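Local structure of esterase (Staphylococcus aureus subsp. aureus USA300_TCH1516, 3D7R) at residues N75-S80 and V86-F91; M169-G174 and V296-I301; P258-G263 and A315-E320. The protein probably hydrolyses ester bonds as a member of the alpha/beta-hydrolase fold, although its natural substrate is not established. All blocks are in the same frame, centred on the assembly; numbering follows the deposited sequence.

Contact 1: N75-S80 and V86-F91; sequences NLEKLS and VFRFNF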
loop_
_atom_site.group_PDB
_atom_site.type_symbol
_atom_site.label_atom_id
_atom_site.label_comp_id
_atom_site.label_asym_id
_atom_site.label_seq_id
_atom_site.Cartn_x
_atom_site.Cartn_y
_atom_site.Cartn_z
ATOM N N ASN A 75 7.880 1.959 -20.201
ATOM C CA ASN A 75 7.974 3.386 -20.513
ATOM C C ASN A 75 7.440 4.200 -19.346
ATOM O O ASN A 75 6.413 3.835 -18.740
ATOM C CB ASN A 75 7.234 3.711 -21.809
ATOM C CG ASN A 75 7.760 2.913 -22.973
ATOM O OD1 ASN A 75 7.068 2.032 -23.496
ATOM N ND2 ASN A 75 9.016 3.171 -23.357
ATOM N N LEU A 76 8.130 5.291 -19.032
ATOM C CA LEU A 76 7.817 6.091 -17.836
ATOM C C LEU A 76 7.336 7.499 -18.180
ATOM O O LEU A 76 7.968 8.206 -18.973
ATOM C CB LEU A 76 9.049 6.166 -16.925
ATOM C CG LEU A 76 8.962 6.824 -15.540
ATOM C CD1 LEU A 76 8.079 6.020 -14.601
ATOM C CD2 LEU A 76 10.352 6.956 -14.951
ATOM N N GLU A 77 6.225 7.908 -17.579
ATOM C CA GLU A 77 5.701 9.265 -17.761
ATOM C C GLU A 77 5.872 10.020 -16.453
ATOM O O GLU A 77 5.416 9.556 -15.402
ATOM C CB GLU A 77 4.214 9.215 -18.132
ATOM C CG GLU A 77 3.973 8.610 -19.483
ATOM C CD GLU A 77 2.503 8.474 -19.837
ATOM O OE1 GLU A 77 1.641 8.939 -19.073
ATOM O OE2 GLU A 77 2.202 7.889 -20.895
ATOM N N LYS A 78 6.541 11.162 -16.495
ATOM C CA LYS A 78 6.796 11.884 -15.258
ATOM C C LYS A 78 5.861 13.081 -15.240
ATOM O O LYS A 78 6.154 14.114 -15.835
ATOM C CB LYS A 78 8.278 12.298 -15.140
ATOM C CG LYS A 78 9.269 11.152 -15.225
ATOM C CD LYS A 78 10.700 11.665 -15.202
ATOM C CE LYS A 78 11.686 10.520 -15.108
ATOM N NZ LYS A 78 13.124 10.973 -15.044
ATOM N N LEU A 79 4.713 12.917 -14.597
ATOM C CA LEU A 79 3.646 13.911 -14.672
ATOM C C LEU A 79 3.415 14.618 -13.342
ATOM O O LEU A 79 4.027 14.288 -12.346
ATOM C CB LEU A 79 2.335 13.241 -15.127
ATOM C CG LEU A 79 2.406 12.401 -16.405
ATOM C CD1 LEU A 79 1.106 11.681 -16.659
ATOM C CD2 LEU A 79 2.753 13.294 -17.595
ATOM N N SER A 80 2.514 15.598 -13.342
ATOM C CA SER A 80 2.078 16.210 -12.105
ATOM C C SER A 80 0.581 16.461 -12.135
ATOM O O SER A 80 -0.027 16.556 -13.201
ATOM C CB SER A 80 2.846 17.502 -11.822
ATOM O OG SER A 80 2.558 18.444 -12.812
ATOM N N VAL A 86 3.171 12.676 -10.170
ATOM C CA VAL A 86 2.543 11.393 -10.511
ATOM C C VAL A 86 3.379 10.720 -11.604
ATOM O O VAL A 86 3.572 11.282 -12.683
ATOM C CB VAL A 86 1.072 11.525 -10.984
ATOM C CG1 VAL A 86 0.482 10.129 -11.279
ATOM C CG2 VAL A 86 0.197 12.225 -9.931
ATOM N N PHE A 87 3.893 9.532 -11.316
ATOM C CA PHE A 87 4.597 8.744 -12.333
ATOM C C PHE A 87 3.638 7.733 -12.948
ATOM O O PHE A 87 2.813 7.159 -12.244
ATOM C CB PHE A 87 5.792 8.019 -11.701
ATOM C CG PHE A 87 6.822 8.960 -11.158
ATOM C CD1 PHE A 87 7.845 9.430 -11.984
ATOM C CD2 PHE A 87 6.752 9.404 -9.826
ATOM C CE1 PHE A 87 8.803 10.345 -11.490
ATOM C CE2 PHE A 87 7.709 10.294 -9.323
ATOM C CZ PHE A 87 8.723 10.773 -10.154
ATOM N N ARG A 88 3.737 7.515 -14.260
ATOM C CA ARG A 88 2.978 6.442 -14.889
ATOM C C ARG A 88 3.933 5.509 -15.605
ATOM O O ARG A 88 4.858 5.965 -16.281
ATOM C CB ARG A 88 1.962 7.015 -15.867
ATOM C CG ARG A 88 0.906 7.897 -15.186
ATOM C CD ARG A 88 -0.362 7.939 -16.023
ATOM N NE ARG A 88 -1.269 9.016 -15.631
ATOM C CZ ARG A 88 -2.482 9.176 -16.143
ATOM N NH1 ARG A 88 -2.933 8.310 -17.039
ATOM N NH2 ARG A 88 -3.239 10.202 -15.756
ATOM N N PHE A 89 3.711 4.213 -15.433
ATOM C CA PHE A 89 4.465 3.195 -16.127
ATOM C C PHE A 89 3.516 2.518 -17.103
ATOM O O PHE A 89 2.402 2.126 -16.723
ATOM C CB PHE A 89 4.954 2.092 -15.180
ATOM C CG PHE A 89 5.780 2.575 -14.008
ATOM C CD1 PHE A 89 7.140 2.287 -13.939
ATOM C CD2 PHE A 89 5.179 3.266 -12.951
ATOM C CE1 PHE A 89 7.908 2.715 -12.851
ATOM C CE2 PHE A 89 5.913 3.687 -11.856
ATOM C CZ PHE A 89 7.295 3.408 -11.803
ATOM N N ASN A 90 3.966 2.336 -18.344
ATOM C CA ASN A 90 3.221 1.490 -19.257
ATOM C C ASN A 90 4.167 0.715 -20.165
ATOM O O ASN A 90 5.330 1.100 -20.349
ATOM C CB ASN A 90 2.114 2.257 -20.019
ATOM C CG ASN A 90 2.615 3.518 -20.687
ATOM O OD1 ASN A 90 3.531 3.482 -21.511
ATOM N ND2 ASN A 90 1.994 4.641 -20.356
ATOM N N PHE A 91 3.670 -0.385 -20.706
ATOM C CA PHE A 91 4.491 -1.288 -21.514
ATOM C C PHE A 91 3.726 -1.625 -22.802
ATOM O O PHE A 91 2.501 -1.844 -22.770
ATOM C CB PHE A 91 4.806 -2.546 -20.706
ATOM C CG PHE A 91 5.777 -3.500 -21.388
ATOM C CD1 PHE A 91 7.063 -3.100 -21.703
ATOM C CD2 PHE A 91 5.390 -4.803 -21.682
ATOM C CE1 PHE A 91 7.961 -3.995 -22.325
ATOM C CE2 PHE A 91 6.273 -5.702 -22.310
ATOM C CZ PHE A 91 7.553 -5.290 -22.626
HETATM O O HOH W 1 4.319 1.832 -23.550
#

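Contact 2: M169-G174 and V296-I301; sequences MGDGSG and VHDFPI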
loop_
_atom_site.group_PDB
_atom_site.type_symbol
_atom_site.label_atom_id
_atom_site.label_comp_id
_atom_site.label_asym_id
_atom_site.label_seq_id
_atom_site.Cartn_x
_atom_site.Cartn_y
_atom_site.Cartn_z
HETATM N N MSE A 169 -4.521 -0.600 -5.851
HETATM C CA MSE A 169 -3.567 -1.514 -5.241
HETATM C C MSE A 169 -2.666 -0.729 -4.286
HETATM O O MSE A 169 -2.387 0.439 -4.520
HETATM C CB MSE A 169 -2.706 -2.133 -6.345
HETATM C CG MSE A 169 -1.705 -3.166 -5.873
HETATM SE SE MSE A 169 -0.785 -4.002 -7.397
HETATM C CE MSE A 169 -2.329 -4.609 -8.414
ATOM N N GLY A 170 -2.216 -1.366 -3.213
ATOM C CA GLY A 170 -1.270 -0.724 -2.295
ATOM C C GLY A 170 -0.605 -1.752 -1.407
ATOM O O GLY A 170 -1.156 -2.839 -1.206
ATOM N N ASP A 171 0.542 -1.389 -0.840
ATOM C CA ASP A 171 1.304 -2.308 -0.002
ATOM C C ASP A 171 1.595 -1.646 1.333
ATOM O O ASP A 171 1.790 -0.432 1.381
ATOM C CB ASP A 171 2.624 -2.730 -0.685
ATOM C CG ASP A 171 3.654 -1.584 -0.757
ATOM O OD1 ASP A 171 3.469 -0.665 -1.575
ATOM O OD2 ASP A 171 4.660 -1.617 -0.002
ATOM N N GLY A 172 1.634 -2.438 2.406
ATOM C CA GLY A 172 1.945 -1.907 3.738
ATOM C C GLY A 172 0.901 -0.909 4.219
ATOM O O GLY A 172 -0.319 -1.131 4.091
ATOM N N SER A 173 1.369 0.209 4.745
ATOM C CA SER A 173 0.486 1.316 5.071
ATOM C C SER A 173 -0.284 1.761 3.830
ATOM O O SER A 173 -1.389 2.269 3.943
ATOM C CB SER A 173 1.294 2.482 5.629
ATOM O OG SER A 173 2.159 3.014 4.637
ATOM N N GLY A 174 0.295 1.547 2.651
ATOM C CA GLY A 174 -0.359 1.855 1.369
ATOM C C GLY A 174 -1.561 0.951 1.097
ATOM O O GLY A 174 -2.550 1.366 0.455
ATOM N N VAL A 296 8.006 -12.563 4.763
ATOM C CA VAL A 296 8.120 -11.388 5.607
ATOM C C VAL A 296 7.177 -10.266 5.156
ATOM O O VAL A 296 6.549 -10.357 4.090
ATOM C CB VAL A 296 9.599 -10.867 5.666
ATOM C CG1 VAL A 296 10.561 -11.986 6.131
ATOM C CG2 VAL A 296 10.060 -10.274 4.323
ATOM N N HIS A 297 7.085 -9.212 5.969
ATOM C CA HIS A 297 6.284 -8.034 5.623
ATOM C C HIS A 297 6.678 -7.477 4.260
ATOM O O HIS A 297 7.860 -7.234 4.015
ATOM C CB HIS A 297 6.452 -6.931 6.671
ATOM C CG HIS A 297 5.641 -5.704 6.372
ATOM N ND1 HIS A 297 4.261 -5.714 6.356
ATOM C CD2 HIS A 297 6.013 -4.441 6.049
ATOM C CE1 HIS A 297 3.818 -4.505 6.050
ATOM N NE2 HIS A 297 4.860 -3.716 5.856
ATOM N N ASP A 298 5.693 -7.308 3.373
ATOM C CA ASP A 298 5.903 -6.582 2.116
ATOM C C ASP A 298 6.791 -7.405 1.199
ATOM O O ASP A 298 7.510 -6.845 0.337
ATOM C CB ASP A 298 6.585 -5.236 2.416
ATOM C CG ASP A 298 6.125 -4.089 1.502
ATOM O OD1 ASP A 298 5.061 -4.180 0.872
ATOM O OD2 ASP A 298 6.845 -3.064 1.449
ATOM N N PHE A 299 6.735 -8.732 1.352
ATOM C CA PHE A 299 7.720 -9.607 0.691
ATOM C C PHE A 299 7.896 -9.406 -0.829
ATOM O O PHE A 299 9.009 -9.549 -1.301
ATOM C CB PHE A 299 7.519 -11.089 1.047
ATOM C CG PHE A 299 6.372 -11.745 0.334
ATOM C CD1 PHE A 299 6.551 -12.310 -0.938
ATOM C CD2 PHE A 299 5.119 -11.823 0.940
ATOM C CE1 PHE A 299 5.481 -12.931 -1.616
ATOM C CE2 PHE A 299 4.034 -12.431 0.283
ATOM C CZ PHE A 299 4.213 -12.986 -0.997
ATOM N N PRO A 300 6.814 -9.086 -1.586
ATOM C CA PRO A 300 6.962 -8.943 -3.037
ATOM C C PRO A 300 7.944 -7.860 -3.517
ATOM O O PRO A 300 8.275 -7.842 -4.704
ATOM C CB PRO A 300 5.535 -8.611 -3.503
ATOM C CG PRO A 300 4.653 -9.286 -2.446
ATOM C CD PRO A 300 5.403 -8.880 -1.188
ATOM N N ILE A 301 8.385 -6.961 -2.624
ATOM C CA ILE A 301 9.390 -5.943 -2.997
ATOM C C ILE A 301 10.781 -6.541 -3.126
ATOM O O ILE A 301 11.678 -5.950 -3.760
ATOM C CB ILE A 301 9.426 -4.746 -2.006
ATOM C CG1 ILE A 301 9.918 -5.198 -0.617
ATOM C CG2 ILE A 301 8.052 -4.076 -1.939
ATOM C CD1 ILE A 301 10.427 -4.059 0.289
#

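Contact 3: P258-G263 and A315-E320; sequences PVYMFG and AKSIDE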
loop_
_atom_site.group_PDB
_atom_site.type_symbol
_atom_site.label_atom_id
_atom_site.label_comp_id
_atom_site.label_asym_id
_atom_site.label_seq_id
_atom_site.Cartn_x
_atom_site.Cartn_y
_atom_site.Cartn_z
ATOM N N PRO A 258 -14.434 -6.829 -5.431
ATOM C CA PRO A 258 -13.609 -7.993 -5.101
ATOM C C PRO A 258 -12.231 -7.582 -4.568
ATOM O O PRO A 258 -11.594 -6.702 -5.145
ATOM C CB PRO A 258 -13.454 -8.713 -6.450
ATOM C CG PRO A 258 -14.710 -8.358 -7.192
ATOM C CD PRO A 258 -15.013 -6.931 -6.790
ATOM N N VAL A 259 -11.799 -8.222 -3.485
ATOM C CA VAL A 259 -10.503 -7.911 -2.828
ATOM C C VAL A 259 -9.545 -9.099 -2.969
ATOM O O VAL A 259 -9.967 -10.269 -2.854
ATOM C CB VAL A 259 -10.690 -7.482 -1.322
ATOM C CG1 VAL A 259 -9.324 -7.201 -0.623
ATOM C CG2 VAL A 259 -11.574 -6.228 -1.198
ATOM N N TYR A 260 -8.277 -8.798 -3.268
ATOM C CA TYR A 260 -7.237 -9.808 -3.464
ATOM C C TYR A 260 -6.138 -9.390 -2.553
ATOM O O TYR A 260 -5.642 -8.278 -2.672
ATOM C CB TYR A 260 -6.739 -9.803 -4.918
ATOM C CG TYR A 260 -7.870 -10.057 -5.885
ATOM C CD1 TYR A 260 -8.051 -11.321 -6.435
ATOM C CD2 TYR A 260 -8.799 -9.050 -6.199
ATOM C CE1 TYR A 260 -9.121 -11.588 -7.296
ATOM C CE2 TYR A 260 -9.872 -9.310 -7.079
ATOM C CZ TYR A 260 -10.014 -10.584 -7.611
ATOM O OH TYR A 260 -11.054 -10.884 -8.473
HETATM N N MSE A 261 -5.785 -10.242 -1.604
HETATM C CA MSE A 261 -4.827 -9.848 -0.565
HETATM C C MSE A 261 -3.652 -10.801 -0.550
HETATM O O MSE A 261 -3.830 -12.030 -0.727
HETATM C CB MSE A 261 -5.517 -9.820 0.813
HETATM C CG MSE A 261 -4.607 -9.411 1.975
HETATM SE SE MSE A 261 -5.682 -9.018 3.537
HETATM C CE MSE A 261 -6.431 -10.791 3.906
ATOM N N PHE A 262 -2.467 -10.240 -0.337
ATOM C CA PHE A 262 -1.215 -10.992 -0.285
ATOM C C PHE A 262 -0.523 -10.661 1.025
ATOM O O PHE A 262 -0.466 -9.499 1.428
ATOM C CB PHE A 262 -0.289 -10.611 -1.462
ATOM C CG PHE A 262 -0.845 -10.984 -2.790
ATOM C CD1 PHE A 262 -0.441 -12.163 -3.407
ATOM C CD2 PHE A 262 -1.830 -10.191 -3.404
ATOM C CE1 PHE A 262 -0.987 -12.551 -4.635
ATOM C CE2 PHE A 262 -2.377 -10.556 -4.630
ATOM C CZ PHE A 262 -1.961 -11.750 -5.243
ATOM N N GLY A 263 -0.018 -11.682 1.702
ATOM C CA GLY A 263 0.704 -11.445 2.934
ATOM C C GLY A 263 1.527 -12.633 3.329
ATOM O O GLY A 263 1.428 -13.681 2.699
ATOM N N ALA A 315 -1.288 -11.038 -11.916
ATOM C CA ALA A 315 -1.543 -11.053 -13.363
ATOM C C ALA A 315 -2.693 -11.999 -13.746
ATOM O O ALA A 315 -3.569 -11.640 -14.529
ATOM C CB ALA A 315 -0.273 -11.442 -14.127
ATOM N N LYS A 316 -2.683 -13.206 -13.192
ATOM C CA LYS A 316 -3.736 -14.180 -13.468
ATOM C C LYS A 316 -5.101 -13.727 -12.931
ATOM O O LYS A 316 -6.124 -13.931 -13.581
ATOM C CB LYS A 316 -3.360 -15.548 -12.894
ATOM C CG LYS A 316 -4.255 -16.719 -13.373
ATOM C CD LYS A 316 -5.452 -16.931 -12.439
ATOM C CE LYS A 316 -6.568 -17.765 -13.098
ATOM N NZ LYS A 316 -7.921 -17.360 -12.572
ATOM N N SER A 317 -5.132 -13.119 -11.753
ATOM C CA SER A 317 -6.425 -12.753 -11.165
ATOM C C SER A 317 -6.986 -11.409 -11.666
ATOM O O SER A 317 -8.202 -11.220 -11.688
ATOM C CB SER A 317 -6.334 -12.735 -9.647
ATOM O OG SER A 317 -5.394 -11.766 -9.245
ATOM N N ILE A 318 -6.116 -10.484 -12.062
ATOM C CA ILE A 318 -6.562 -9.118 -12.363
ATOM C C ILE A 318 -7.561 -9.042 -13.525
ATOM O O ILE A 318 -8.397 -8.140 -13.570
ATOM C CB ILE A 318 -5.377 -8.132 -12.549
ATOM C CG1 ILE A 318 -5.864 -6.681 -12.351
ATOM C CG2 ILE A 318 -4.656 -8.368 -13.906
ATOM C CD1 ILE A 318 -4.732 -5.669 -12.130
ATOM N N ASP A 319 -7.502 -9.985 -14.451
ATOM C CA ASP A 319 -8.505 -9.962 -15.522
ATOM C C ASP A 319 -9.733 -10.887 -15.348
ATOM O O ASP A 319 -10.552 -10.983 -16.265
ATOM C CB ASP A 319 -7.869 -10.069 -16.919
ATOM C CG ASP A 319 -7.132 -8.785 -17.337
ATOM O OD1 ASP A 319 -7.669 -7.644 -17.182
ATOM O OD2 ASP A 319 -5.994 -8.931 -17.832
ATOM N N GLU A 320 -9.875 -11.523 -14.177
ATOM C CA GLU A 320 -11.104 -12.269 -13.819
ATOM C C GLU A 320 -12.346 -11.394 -14.006
ATOM O O GLU A 320 -12.343 -10.221 -13.633
ATOM C CB GLU A 320 -11.104 -12.699 -12.335
ATOM C CG GLU A 320 -10.077 -13.732 -11.865
ATOM C CD GLU A 320 -10.108 -13.968 -10.331
ATOM O OE1 GLU A 320 -9.273 -14.764 -9.837
ATOM O OE2 GLU A 320 -10.960 -13.377 -9.613
#

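Contact 1: N75-S80 and V86-F91
Leu76 reaches across the hairpin to Phe89 with its CD1 methyl, which sits almost centrally over one face of the ring, 3.8 Å from the centroid and 13° off the normal. The two side chains run side by side; with CG anti to its backbone N (chi1 -174°), Leu76 turns this branch toward the neighbouring strand in a true CH-pi contact. On the same face of the sheet, the chain of Lys78 meets Phe87 differently: its CG lies at the ring edge, 3.8 Å from CE1, before the extended chain carries the amine away. Trp116 of helix 113-126 packs against both phenylalanines, so aromatic residues suit this face, which that helix covers.

The other face is mixed, with polar and charged residues beside Leu79 and Val86. Glu77 sends its carboxylate over to Asn90, whose ND2 donates a long bond of 3.3 Å to OE2. The donor comes from above the carboxylate plane, while the oxygen lies in the amide plane. Asn90 ND2 has a second partner in Glu129. A water donates to Asn75 OD1 at 2.8 Å and to Asn90 OD1 at 2.7 Å, joining the two amides. The aliphatic part of Arg88 runs between Glu77 and Leu79, with CD1 of Leu79 3.7 Å from NE. NH1 and NH2 of Arg88 form salt bridges with Glu129 and Glu160 respectively.

Beneath both faces the strands pair in antiparallel fashion, for example through Glu77 N to Arg88 O at 2.7 Å. Glu77 OE1 and Arg88 NE, 4.5 Å apart, attract only as charges, since no N-H points at the oxygen. A sodium ion is bound beside the Arg88 side chain, so Glu129 and Glu160 probably offset this cation together with the buried guanidinium, Glu77 adding a weaker negative field from the edge strand.

Contact 2: M169-G174 and V296-I301
Asp171 and Asp298 bring two carboxylates together in the interior, with OD2 of Asp171 2.7 Å from OD1 and 3.0 Å from OD2 of Asp298. The two groups are nearly coplanar, their planes only 7° apart. Asp171 is held firmly by its surroundings: its OD1 is hydrogen-bonded to Tyr101 OH and Gly104 N, and its OD2 to His115 NE2. Such a cluster of donors suits a buried acid.

The remaining contact is a loose van der Waals one. His297 brings the CE1 and NE2 end of its imidazole to Gly172, both atoms lying 4.0 Å from CA. The ring reaches this spot because CG stands trans to the backbone nitrogen (chi1 -179°), and ND1, next to CE1, is hydrogen-bonded to Glu267.

Backbone conformation sets the stage on each side. Val296 to Phe299 form a type II turn that presents His297 and Asp298 in succession, and Asp298 N is tied to Ser200 OG. Gly172 links strand 166-171 to helix 173-187 as the N-cap, with a positive phi of 63° that glycine adopts easily.

This tight strand-turn-helix corresponds to the nucleophile elbow of the alpha/beta-hydrolase fold. By position Gly172 probably occupies the place where the family usually carries its nucleophile, while His297 and Glu267 are placed as the histidine and acid of a catalytic triad would be.

Contact 3: P258-G263 and A315-E320
The first torsion of Tyr260 sets CG anti to its carbonyl carbon (chi1 -58°) and aims the ring from the strand at the end of the last helix. Glu320 answers with a chain stretched out beyond CG (chi2 175°), so that its carboxylate arrives from the opposite direction. The phenol donates a hydrogen bond from Tyr260 OH to Glu320 OE2 at 2.7 Å. Seen from the ring, the acceptor lies at the edge and in plane; seen from the acid, the hydroxyl approaches from above, 46° out of the carboxylate plane. A tyrosine fits here because it fills buried space with its ring and still offers a polar end to Glu320 beyond the helix.

Ser317 closes the contact obliquely, its CB 3.8 Å from Tyr260 CE1. In the alpha/beta-hydrolase fold this is the C-terminal helix packing on the central sheet: helix 305-318 covers the face onto which Tyr260 points, whereas Val259 and Met261 touch helix 270-282 across the sheet. The small serine lets the helix come close, and its OG is hydrogen-bonded to Tyr197 OH, whose ring stacks on Tyr260.

Past Ser317 the chain leaves the helix, and Glu320 N bonds back to Ser317 O at 3.0 Å, fixing where the glutamate begins. Lys195 NZ binds the carbonyl oxygens of Ile318 and Glu320 and holds the turn. Glu320 OE1 lies close to Glu288 OE2, a pairing of like charges that would probably raise the proton affinity of these acids, while OE2 accepts the hydrogen bond of the phenol.

How the contacts relate
From the N terminus, contact 1 closes first: a short turn joins its strands into the hairpin at one edge of the sheet, and it is complete before the other two begin. Contact 2 opens at the end of strand 166-171 and closes over a long loop at 296-301. Contact 3 opens within that loop, at 258-263, and closes after it, at 315-320, so the two cross. They also touch, Phe299 CE2 lying 3.8 Å from Gly263 O. Contact 2 ties the middle of the sheet to the segment before the last helix, and contact 3 ties a later strand to that helix's end. Contact 1 stays apart, its centre about 21 Å from that of contact 2.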